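PDB 3CCG: HD superfamily hydrolase from Clostridium acetobutylicum ATCC 824, which probably hydrolyses P(1),P(4)-bis(5'-adenosyl) tetraphosphate symmetrically to two molecules of ADP, as a di-iron HD-domain hydrolase. Local coordinates for residues E18-H23 and P134-K139; H52-K57 and R91-K96; K154-S159 and N183-R188. One frame throughout, in Å; residues are numbered along the deposited sequence. Where two conformers were deposited one is given.

Interaction 1. Residues E18-H23 and P134-K139. With FE (Fe (III) ion), chain C; PO4 (phosphate ion), chain D.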
loop_
_atom_site.group_PDB
_atom_site.type_symbol
_atom_site.label_atom_id
_atom_site.label_comp_id
_atom_site.label_asym_id
_atom_site.label_seq_id
_atom_site.Cartn_x
_atom_site.Cartn_y
_atom_site.Cartn_z
ATOM N N GLU A 18 -9.329 3.472 -33.272
ATOM C CA GLU A 18 -10.779 3.528 -33.119
ATOM C C GLU A 18 -11.345 3.136 -31.768
ATOM O O GLU A 18 -12.173 3.860 -31.216
ATOM C CB GLU A 18 -11.452 2.687 -34.234
ATOM C CG GLU A 18 -12.966 2.526 -34.053
ATOM N N LYS A 19 -10.958 1.985 -31.257
ATOM C CA LYS A 19 -11.559 1.465 -30.046
ATOM C C LYS A 19 -11.263 2.382 -28.843
ATOM O O LYS A 19 -12.186 2.774 -28.094
ATOM C CB LYS A 19 -11.056 0.060 -29.802
ATOM C CG LYS A 19 -11.825 -0.739 -28.797
ATOM N N ARG A 20 -9.988 2.747 -28.685
ATOM C CA ARG A 20 -9.564 3.548 -27.510
ATOM C C ARG A 20 -10.075 4.999 -27.638
ATOM O O ARG A 20 -10.366 5.650 -26.619
ATOM C CB ARG A 20 -8.074 3.449 -27.313
ATOM C CG ARG A 20 -7.545 4.077 -26.026
ATOM C CD ARG A 20 -8.091 3.416 -24.777
ATOM N NE ARG A 20 -7.473 2.120 -24.532
ATOM C CZ ARG A 20 -7.648 1.447 -23.406
ATOM N NH1 ARG A 20 -8.386 1.978 -22.452
ATOM N NH2 ARG A 20 -7.074 0.278 -23.236
ATOM N N TYR A 21 -10.210 5.510 -28.873
ATOM C CA TYR A 21 -10.798 6.817 -29.103
ATOM C C TYR A 21 -12.275 6.797 -28.702
ATOM O O TYR A 21 -12.765 7.687 -27.995
ATOM C CB TYR A 21 -10.639 7.282 -30.559
ATOM C CG TYR A 21 -11.385 8.550 -30.867
ATOM C CD1 TYR A 21 -10.955 9.763 -30.384
ATOM C CD2 TYR A 21 -12.536 8.540 -31.654
ATOM C CE1 TYR A 21 -11.638 10.929 -30.650
ATOM C CE2 TYR A 21 -13.220 9.697 -31.911
ATOM C CZ TYR A 21 -12.772 10.879 -31.413
ATOM O OH TYR A 21 -13.432 12.039 -31.659
ATOM N N LYS A 22 -12.979 5.740 -29.092
ATOM C CA LYS A 22 -14.387 5.609 -28.686
ATOM C C LYS A 22 -14.509 5.565 -27.157
ATOM O O LYS A 22 -15.391 6.209 -26.601
ATOM C CB LYS A 22 -15.071 4.394 -29.334
ATOM C CG LYS A 22 -16.549 4.249 -28.970
ATOM N N HIS A 23 -13.640 4.795 -26.498
ATOM C CA HIS A 23 -13.559 4.749 -24.999
ATOM C C HIS A 23 -13.445 6.161 -24.451
ATOM O O HIS A 23 -14.136 6.539 -23.514
ATOM C CB HIS A 23 -12.384 3.840 -24.484
ATOM C CG HIS A 23 -11.881 4.117 -23.072
ATOM N ND1 HIS A 23 -12.542 3.727 -21.920
ATOM C CD2 HIS A 23 -10.683 4.622 -22.654
ATOM C CE1 HIS A 23 -11.822 4.076 -20.858
ATOM N NE2 HIS A 23 -10.679 4.611 -21.275
ATOM N N PRO A 134 -20.073 3.921 -20.562
ATOM C CA PRO A 134 -21.067 2.964 -21.083
ATOM C C PRO A 134 -20.503 1.799 -21.843
ATOM O O PRO A 134 -21.145 0.754 -21.903
ATOM C CB PRO A 134 -21.926 3.826 -22.013
ATOM C CG PRO A 134 -21.705 5.205 -21.592
ATOM C CD PRO A 134 -20.374 5.307 -20.942
ATOM N N GLY A 135 -19.345 1.991 -22.430
ATOM C CA GLY A 135 -18.692 0.961 -23.205
ATOM C C GLY A 135 -18.048 -0.098 -22.343
ATOM O O GLY A 135 -17.553 -1.085 -22.857
ATOM N N ARG A 136 -18.064 0.090 -21.028
ATOM C CA ARG A 136 -17.484 -0.922 -20.141
ATOM C C ARG A 136 -18.505 -1.949 -19.654
ATOM O O ARG A 136 -19.676 -1.668 -19.442
ATOM C CB ARG A 136 -16.767 -0.309 -18.966
ATOM C CG ARG A 136 -15.470 0.298 -19.435
ATOM C CD ARG A 136 -14.444 0.268 -18.370
ATOM N NE ARG A 136 -13.182 0.836 -18.809
ATOM C CZ ARG A 136 -12.201 0.120 -19.345
ATOM N NH1 ARG A 136 -12.364 -1.201 -19.519
ATOM N NH2 ARG A 136 -11.065 0.705 -19.685
ATOM N N GLU A 137 -17.973 -3.142 -19.452
ATOM C CA GLU A 137 -18.735 -4.313 -19.087
ATOM C C GLU A 137 -17.846 -5.281 -18.303
ATOM O O GLU A 137 -16.911 -5.829 -18.843
ATOM C CB GLU A 137 -19.232 -4.955 -20.395
ATOM C CG GLU A 137 -19.725 -6.398 -20.310
ATOM C CD GLU A 137 -20.878 -6.592 -19.349
ATOM O OE1 GLU A 137 -21.624 -5.621 -19.062
ATOM O OE2 GLU A 137 -21.022 -7.744 -18.891
ATOM N N PHE A 138 -18.133 -5.397 -17.012
ATOM C CA PHE A 138 -17.406 -6.313 -16.114
ATOM C C PHE A 138 -18.229 -6.568 -14.872
ATOM O O PHE A 138 -19.151 -5.840 -14.565
ATOM C CB PHE A 138 -15.999 -5.768 -15.763
ATOM C CG PHE A 138 -16.013 -4.419 -15.093
ATOM C CD1 PHE A 138 -16.235 -4.314 -13.739
ATOM C CD2 PHE A 138 -15.874 -3.253 -15.845
ATOM C CE1 PHE A 138 -16.269 -3.048 -13.110
ATOM C CE2 PHE A 138 -15.906 -2.005 -15.243
ATOM C CZ PHE A 138 -16.119 -1.888 -13.886
ATOM N N LYS A 139 -17.860 -7.618 -14.125
ATOM C CA LYS A 139 -18.591 -7.978 -12.918
ATOM C C LYS A 139 -18.609 -6.818 -11.922
ATOM O O LYS A 139 -17.563 -6.348 -11.464
ATOM C CB LYS A 139 -17.975 -9.226 -12.259
ATOM C CG LYS A 139 -18.795 -9.745 -11.090
ATOM C CD LYS A 139 -18.100 -10.870 -10.318
HETATM FE FE FE C . -9.072 5.173 -19.769
HETATM P P PO4 D . -7.399 2.474 -19.194
HETATM O O1 PO4 D . -6.256 3.511 -19.637
HETATM O O2 PO4 D . -7.703 2.418 -17.681
HETATM O O3 PO4 D . -7.058 1.103 -19.772
HETATM O O4 PO4 D . -8.694 2.847 -19.787
HETATM O O HOH W 1 -7.957 5.557 -18.529
#

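Interaction 2. Residues H52-K57 and R91-K96. With FE (Fe (III) ion), chain C; FE (Fe (III) ion), chain B; PO4 (phosphate ion), chain D.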
loop_
_atom_site.group_PDB
_atom_site.type_symbol
_atom_site.label_atom_id
_atom_site.label_comp_id
_atom_site.label_asym_id
_atom_site.label_seq_id
_atom_site.Cartn_x
_atom_site.Cartn_y
_atom_site.Cartn_z
ATOM N N HIS A 52 -7.787 12.314 -21.357
ATOM C CA HIS A 52 -7.147 11.644 -20.207
ATOM C C HIS A 52 -6.198 10.531 -20.660
ATOM O O HIS A 52 -5.193 10.297 -19.964
ATOM C CB HIS A 52 -8.166 11.079 -19.219
ATOM C CG HIS A 52 -8.773 9.795 -19.654
ATOM N ND1 HIS A 52 -9.745 9.669 -20.638
ATOM C CD2 HIS A 52 -8.505 8.537 -19.251
ATOM C CE1 HIS A 52 -10.048 8.396 -20.788
ATOM N NE2 HIS A 52 -9.293 7.679 -19.974
ATOM N N ASP A 53 -6.509 9.852 -21.760
ATOM C CA ASP A 53 -5.729 8.683 -22.203
ATOM C C ASP A 53 -4.847 9.088 -23.408
ATOM O O ASP A 53 -4.456 8.224 -24.173
ATOM C CB ASP A 53 -6.598 7.449 -22.546
ATOM C CG ASP A 53 -6.638 6.436 -21.473
ATOM O OD1 ASP A 53 -5.932 6.516 -20.462
ATOM O OD2 ASP A 53 -7.444 5.489 -21.616
ATOM N N CYS A 54 -4.555 10.363 -23.586
ATOM C CA CYS A 54 -3.804 10.791 -24.759
ATOM C C CYS A 54 -2.417 10.081 -24.933
ATOM O O CYS A 54 -1.857 10.012 -26.072
ATOM C CB CYS A 54 -3.722 12.332 -24.866
ATOM S SG CYS A 54 -2.725 13.117 -23.620
ATOM N N ALA A 55 -1.829 9.615 -23.821
ATOM C CA ALA A 55 -0.504 8.952 -23.834
ATOM C C ALA A 55 -0.632 7.443 -23.695
ATOM O O ALA A 55 0.354 6.754 -23.605
ATOM C CB ALA A 55 0.379 9.469 -22.708
ATOM N N LYS A 56 -1.865 6.940 -23.728
ATOM C CA LYS A 56 -2.113 5.521 -23.478
ATOM C C LYS A 56 -1.402 4.536 -24.422
ATOM O O LYS A 56 -0.999 3.451 -23.974
ATOM C CB LYS A 56 -3.635 5.258 -23.542
ATOM C CG LYS A 56 -4.069 3.757 -23.357
ATOM C CD LYS A 56 -3.755 3.336 -22.000
ATOM C CE LYS A 56 -4.376 1.926 -21.698
ATOM N NZ LYS A 56 -4.324 1.530 -20.313
ATOM N N LYS A 57 -1.272 4.904 -25.665
ATOM C CA LYS A 57 -0.723 4.009 -26.671
ATOM C C LYS A 57 0.778 4.152 -26.883
ATOM O O LYS A 57 1.345 3.635 -27.835
ATOM C CB LYS A 57 -1.433 4.195 -28.015
ATOM C CG LYS A 57 -2.864 3.760 -28.031
ATOM C CD LYS A 57 -2.938 2.257 -27.869
ATOM C CE LYS A 57 -4.346 1.739 -28.220
ATOM N NZ LYS A 57 -4.365 0.302 -27.858
ATOM N N ARG A 91 -0.586 14.050 -18.865
ATOM C CA ARG A 91 -0.577 15.427 -18.343
ATOM C C ARG A 91 0.429 16.257 -19.099
ATOM O O ARG A 91 0.153 17.408 -19.525
ATOM C CB ARG A 91 -0.263 15.425 -16.869
ATOM C CG ARG A 91 0.006 16.776 -16.259
ATOM C CD ARG A 91 0.656 16.765 -14.860
ATOM N NE ARG A 91 0.871 18.146 -14.488
ATOM C CZ ARG A 91 0.198 18.806 -13.573
ATOM N NH1 ARG A 91 -0.681 18.188 -12.824
ATOM N NH2 ARG A 91 0.492 20.086 -13.366
ATOM N N ILE A 92 1.602 15.690 -19.318
ATOM C CA ILE A 92 2.671 16.402 -20.029
ATOM C C ILE A 92 2.286 16.711 -21.464
ATOM O O ILE A 92 2.509 17.834 -21.978
ATOM C CB ILE A 92 3.984 15.612 -19.948
ATOM C CG1 ILE A 92 4.489 15.629 -18.538
ATOM C CG2 ILE A 92 5.047 16.223 -20.874
ATOM C CD1 ILE A 92 5.684 14.606 -18.314
ATOM N N LEU A 93 1.709 15.741 -22.161
ATOM C CA LEU A 93 1.286 15.990 -23.530
ATOM C C LEU A 93 0.146 17.036 -23.541
ATOM O O LEU A 93 0.082 17.923 -24.385
ATOM C CB LEU A 93 0.806 14.720 -24.247
ATOM C CG LEU A 93 1.853 13.639 -24.425
ATOM C CD1 LEU A 93 1.240 12.447 -25.136
ATOM C CD2 LEU A 93 3.058 14.157 -25.167
ATOM N N ALA A 94 -0.806 16.903 -22.634
ATOM C CA ALA A 94 -1.944 17.841 -22.572
ATOM C C ALA A 94 -1.414 19.285 -22.402
ATOM O O ALA A 94 -1.896 20.214 -23.048
ATOM C CB ALA A 94 -2.832 17.462 -21.420
ATOM N N LYS A 95 -0.446 19.461 -21.531
ATOM C CA LYS A 95 0.153 20.810 -21.303
ATOM C C LYS A 95 1.021 21.281 -22.442
ATOM O O LYS A 95 0.792 22.373 -22.967
ATOM C CB LYS A 95 0.979 20.775 -20.014
ATOM C CG LYS A 95 1.833 22.010 -19.654
ATOM C CD LYS A 95 1.077 23.063 -18.965
ATOM C CE LYS A 95 1.981 24.316 -18.793
ATOM N NZ LYS A 95 1.226 25.347 -18.105
ATOM N N LYS A 96 1.972 20.450 -22.873
ATOM C CA LYS A 96 2.990 20.916 -23.795
ATOM C C LYS A 96 2.656 20.797 -25.245
ATOM O O LYS A 96 3.208 21.536 -26.074
ATOM C CB LYS A 96 4.318 20.175 -23.575
ATOM C CG LYS A 96 4.905 20.309 -22.243
ATOM C CD LYS A 96 5.312 21.713 -21.913
ATOM C CE LYS A 96 5.970 21.744 -20.566
ATOM N NZ LYS A 96 6.650 23.039 -20.338
HETATM FE FE FE C . -9.072 5.173 -19.769
HETATM FE FE FE B . -5.919 5.394 -18.601
HETATM P P PO4 D . -7.399 2.474 -19.194
HETATM O O1 PO4 D . -6.256 3.511 -19.637
HETATM O O2 PO4 D . -7.703 2.418 -17.681
HETATM O O3 PO4 D . -7.058 1.103 -19.772
HETATM O O4 PO4 D . -8.694 2.847 -19.787
HETATM O O HOH W 1 -7.957 5.557 -18.529
HETATM O O HOH W 2 -5.959 4.217 -16.867
#

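Interaction 3. Residues K154-S159 and N183-R188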
loop_
_atom_site.group_PDB
_atom_site.type_symbol
_atom_site.label_atom_id
_atom_site.label_comp_id
_atom_site.label_asym_id
_atom_site.label_seq_id
_atom_site.Cartn_x
_atom_site.Cartn_y
_atom_site.Cartn_z
ATOM N N LYS A 154 -17.776 6.692 -1.969
ATOM C CA LYS A 154 -18.041 5.277 -1.837
ATOM C C LYS A 154 -17.583 4.522 -3.079
ATOM O O LYS A 154 -17.000 3.456 -3.012
ATOM C CB LYS A 154 -19.540 5.026 -1.578
ATOM C CG LYS A 154 -19.949 3.545 -1.542
ATOM C CD LYS A 154 -21.493 3.394 -1.448
ATOM C CE LYS A 154 -21.937 1.922 -1.336
ATOM N N ALA A 155 -17.901 5.078 -4.253
ATOM C CA ALA A 155 -17.550 4.443 -5.495
ATOM C C ALA A 155 -16.025 4.294 -5.623
ATOM O O ALA A 155 -15.533 3.264 -6.042
ATOM C CB ALA A 155 -18.122 5.271 -6.675
ATOM N N LEU A 156 -15.294 5.351 -5.298
ATOM C CA LEU A 156 -13.824 5.264 -5.395
ATOM C C LEU A 156 -13.307 4.171 -4.464
ATOM O O LEU A 156 -12.556 3.284 -4.892
ATOM C CB LEU A 156 -13.149 6.584 -5.095
ATOM C CG LEU A 156 -12.856 7.467 -6.303
ATOM C CD1 LEU A 156 -14.111 8.001 -6.941
ATOM C CD2 LEU A 156 -11.934 8.612 -5.863
ATOM N N LEU A 157 -13.811 4.187 -3.233
ATOM C CA LEU A 157 -13.377 3.197 -2.254
ATOM C C LEU A 157 -13.623 1.787 -2.764
ATOM O O LEU A 157 -12.744 0.928 -2.691
ATOM C CB LEU A 157 -14.045 3.508 -0.905
ATOM C CG LEU A 157 -13.606 2.721 0.331
ATOM C CD1 LEU A 157 -12.092 2.697 0.463
ATOM C CD2 LEU A 157 -14.270 3.324 1.598
HETATM N N MSE A 158 -14.797 1.563 -3.343
HETATM C CA MSE A 158 -15.113 0.274 -3.901
HETATM C C MSE A 158 -14.117 -0.094 -5.006
HETATM O O MSE A 158 -13.685 -1.241 -5.143
HETATM C CB MSE A 158 -16.545 0.301 -4.443
HETATM C CG MSE A 158 -17.587 0.552 -3.373
HETATM SE SE MSE A 158 -19.302 0.953 -4.149
HETATM C CE MSE A 158 -19.124 -0.440 -5.615
ATOM N N SER A 159 -13.781 0.893 -5.836
ATOM C CA SER A 159 -12.824 0.664 -6.933
ATOM C C SER A 159 -11.405 0.328 -6.460
ATOM O O SER A 159 -10.761 -0.601 -6.980
ATOM C CB SER A 159 -12.814 1.869 -7.911
ATOM O OG SER A 159 -12.019 1.573 -9.044
ATOM N N ASN A 183 -6.481 5.096 1.944
ATOM C CA ASN A 183 -6.368 5.452 3.348
ATOM C C ASN A 183 -6.990 6.800 3.602
ATOM O O ASN A 183 -7.656 7.007 4.612
ATOM C CB ASN A 183 -4.904 5.449 3.843
ATOM C CG ASN A 183 -4.335 4.062 4.044
ATOM O OD1 ASN A 183 -5.054 3.117 4.287
ATOM N ND2 ASN A 183 -3.024 3.962 3.938
ATOM N N TYR A 184 -6.722 7.742 2.717
ATOM C CA TYR A 184 -7.218 9.116 2.847
ATOM C C TYR A 184 -8.758 9.122 2.881
ATOM O O TYR A 184 -9.360 9.803 3.713
ATOM C CB TYR A 184 -6.667 9.992 1.715
ATOM C CG TYR A 184 -7.085 11.417 1.873
ATOM C CD1 TYR A 184 -8.307 11.838 1.414
ATOM C CD2 TYR A 184 -6.240 12.347 2.468
ATOM C CE1 TYR A 184 -8.710 13.146 1.566
ATOM C CE2 TYR A 184 -6.627 13.673 2.635
ATOM C CZ TYR A 184 -7.872 14.052 2.166
ATOM O OH TYR A 184 -8.281 15.360 2.323
ATOM N N LEU A 185 -9.406 8.352 2.015
ATOM C CA LEU A 185 -10.881 8.272 2.004
ATOM C C LEU A 185 -11.396 7.621 3.279
ATOM O O LEU A 185 -12.383 8.073 3.834
ATOM C CB LEU A 185 -11.425 7.538 0.784
ATOM C CG LEU A 185 -11.206 8.318 -0.523
ATOM C CD1 LEU A 185 -11.842 7.486 -1.632
ATOM C CD2 LEU A 185 -11.809 9.721 -0.433
ATOM N N ILE A 186 -10.707 6.597 3.764
ATOM C CA ILE A 186 -11.150 5.955 4.989
ATOM C C ILE A 186 -11.084 6.933 6.144
ATOM O O ILE A 186 -12.001 6.973 6.959
ATOM C CB ILE A 186 -10.316 4.752 5.308
ATOM C CG1 ILE A 186 -10.636 3.647 4.304
ATOM C CG2 ILE A 186 -10.594 4.291 6.759
ATOM C CD1 ILE A 186 -9.626 2.609 4.292
ATOM N N SER A 187 -10.055 7.764 6.170
ATOM C CA SER A 187 -9.840 8.691 7.288
ATOM C C SER A 187 -10.776 9.897 7.270
ATOM O O SER A 187 -10.870 10.633 8.269
ATOM C CB SER A 187 -8.402 9.217 7.315
ATOM O OG SER A 187 -8.217 10.214 6.323
ATOM N N ARG A 188 -11.439 10.113 6.137
ATOM C CA ARG A 188 -12.351 11.257 5.975
ATOM C C ARG A 188 -13.777 10.759 6.105
ATOM O O ARG A 188 -14.730 11.534 6.171
ATOM C CB ARG A 188 -12.193 11.914 4.596
ATOM C CG ARG A 188 -10.849 12.527 4.346
ATOM C CD ARG A 188 -10.569 13.617 5.338
ATOM N NE ARG A 188 -9.165 14.004 5.317
#

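Interaction 1. Residues E18-H23 and P134-K139
The imidazole of His23 and the guanidinium of Arg136 cross obliquely, their planes 73° apart, and come nearest where His23 CE1 lies 3.6 Å from Arg136 NH2. At the edges, the water that bridges the two irons lies in the His23 ring plane, phosphate O4 in that of the Arg136 guanidinium, and His23 NE2 in that of the Arg20 guanidinium. The bond from Arg136 NH2 to phosphate O4 is nonetheless weak, 3.2 Å long with an N-H...O angle of only 122°. Arg20 starts away from the 134-139 loop, but its bends at chi2 and chi3 bring NH1 to 2.8 Å from the same O4, near the guanidinium plane. One phosphate oxygen therefore gathers two arginines while also binding iron, the iron that His23 NE2 holds at 2.3 Å. Second-shell bonds steady both cross-segment partners: Glu133 accepts from His23 ND1, and the carbonyl of Asp130 from Arg136 NE. The phosphate probably came from the crystallisation liquor, but its setting is consistent with a pocket for a substrate phosphate. His23 supplies the first histidine of the H...HD...D signature, completed by His52, Asp53 and Asp130, that defines the metal centre of HD-domain hydrolases.

Interaction 2. Residues H52-K57 and R91-K96
Leu93 meets the turn at Cys54 and Ala55 with successive atoms of its side chain. CB points at the turn and packs 3.9 Å from Cys54 SG. CG then lies to the side of the backbone N, anti to the carbonyl carbon (chi1 -63°), and the extended second torsion (chi2 180°) points the CD1 branch at Ala55. At its tip CD1 rests 3.9 Å from Ala55 CB and 4.0 Å from the carbonyl oxygen of Cys54. The sulfur reaches the helix because Cys54 places SG between its own N and carbonyl carbon (chi1 69°). The contact is small and buried, made mainly by apolar side chains, with no hydrogen bond across it.

The turn illustrates how one short loop can serve both core and active site. Cys54 and Ala55 are the central residues of a type I beta turn, closed by Lys56 N bonding to Asp53 O; they face helix 87-98, whereas His52, Asp53 and Lys56 serve the metal site and its phosphate. His52 NE2 binds one iron at 2.5 Å, with the metal in the ring plane. Asp53 bridges the pair, OD2 holding that same iron and OD1 the second at 2.2 Å. Lys56, bent at chi2, donates hydrogen bonds from NZ to phosphate O1 and O3, each 2.8 Å long.

His86 and His112 complete the protein ligands of the second iron. The loop follows helix 42-51 and leads to helix 60-69 in a fold without strands. Leu12 of helix 5-38 and Leu93 of helix 87-98 both touch Cys54, so the turn lies between these two helices; helix 5-38 also sets Val27 against His52, and helix 103-110 separately backs helix 87-98 through Leu106 and Ile109 on Ala94.

Interaction 3. Residues K154-S159 and N183-R188
Leu185 turns its CG to the side of its backbone N, anti to the carbonyl carbon (chi1 -68°), and an extended second torsion then sends CD1 straight out toward helix 152-170. On the facing helix Leu157 uses the other common setting, with CG anti to the backbone N (chi1 -172°), which together with its chi2 points the CD1 branch toward Ile186. The result is a pair of contacts with different depth.

The deeper one belongs to Leu185. Its CD1 methyl touches Leu156 CB at 3.8 Å and lies 4.2 Å from Leu157 N, so it approaches the base of one leucine and the backbone of the next and does not meet their methyl ends. Leu156 was deposited in two conformers, and the course of its outer branch therefore carries less weight than the contact at CB. The shallower contact is between branches: Leu157 CD1 lies alongside Ile186 CG1, 4.2 Å away. Leu157 and Leu185 also have the nearest CA atoms, 7.1 Å apart. The segment axes come no closer than 10.2 Å, and the contact is made by aliphatic groups with no hydrogen bond across it.

At the end of the second segment, Ser187 OG donates to Tyr184 O within its own helix, from a position tilted out of the carbonyl plane. Tyr127 of helix 121-132 packs on Leu156 and hydrogen-bonds through its OH with Ser159 OG, tying the first helix to the HD core. Asn183 and Ile186 meet Leu174 and Gly172 of the second subunit, the former through a hydrogen bond. Segments 154-159 and 183-188 run at 138° between their N-to-C directions, and their helices, joined by a short connection, form a C-terminal helical hairpin beside the dimer contact.

Overall arrangement
Interactions 1 and 2 build one metal site from segments well separated along the chain, although their centres are 19 Å apart. They share an iron, the phosphate and the bridging water; His23 NE2 comes within 3.4 Å of Asp53 OD2, and Arg20 NH2 packs 3.5 Å from Lys56 CE. Along the chain, both segments of interaction 2 fall between those of interaction 1. Interaction 3 follows later and touches neither: its centre lies about 25 Å from that of interaction 1 and 26 Å from that of interaction 2, across the chain's centre from the latter. The Leu156 side chain stays about 10 Å from those of the iron ligands His112 and Asp130.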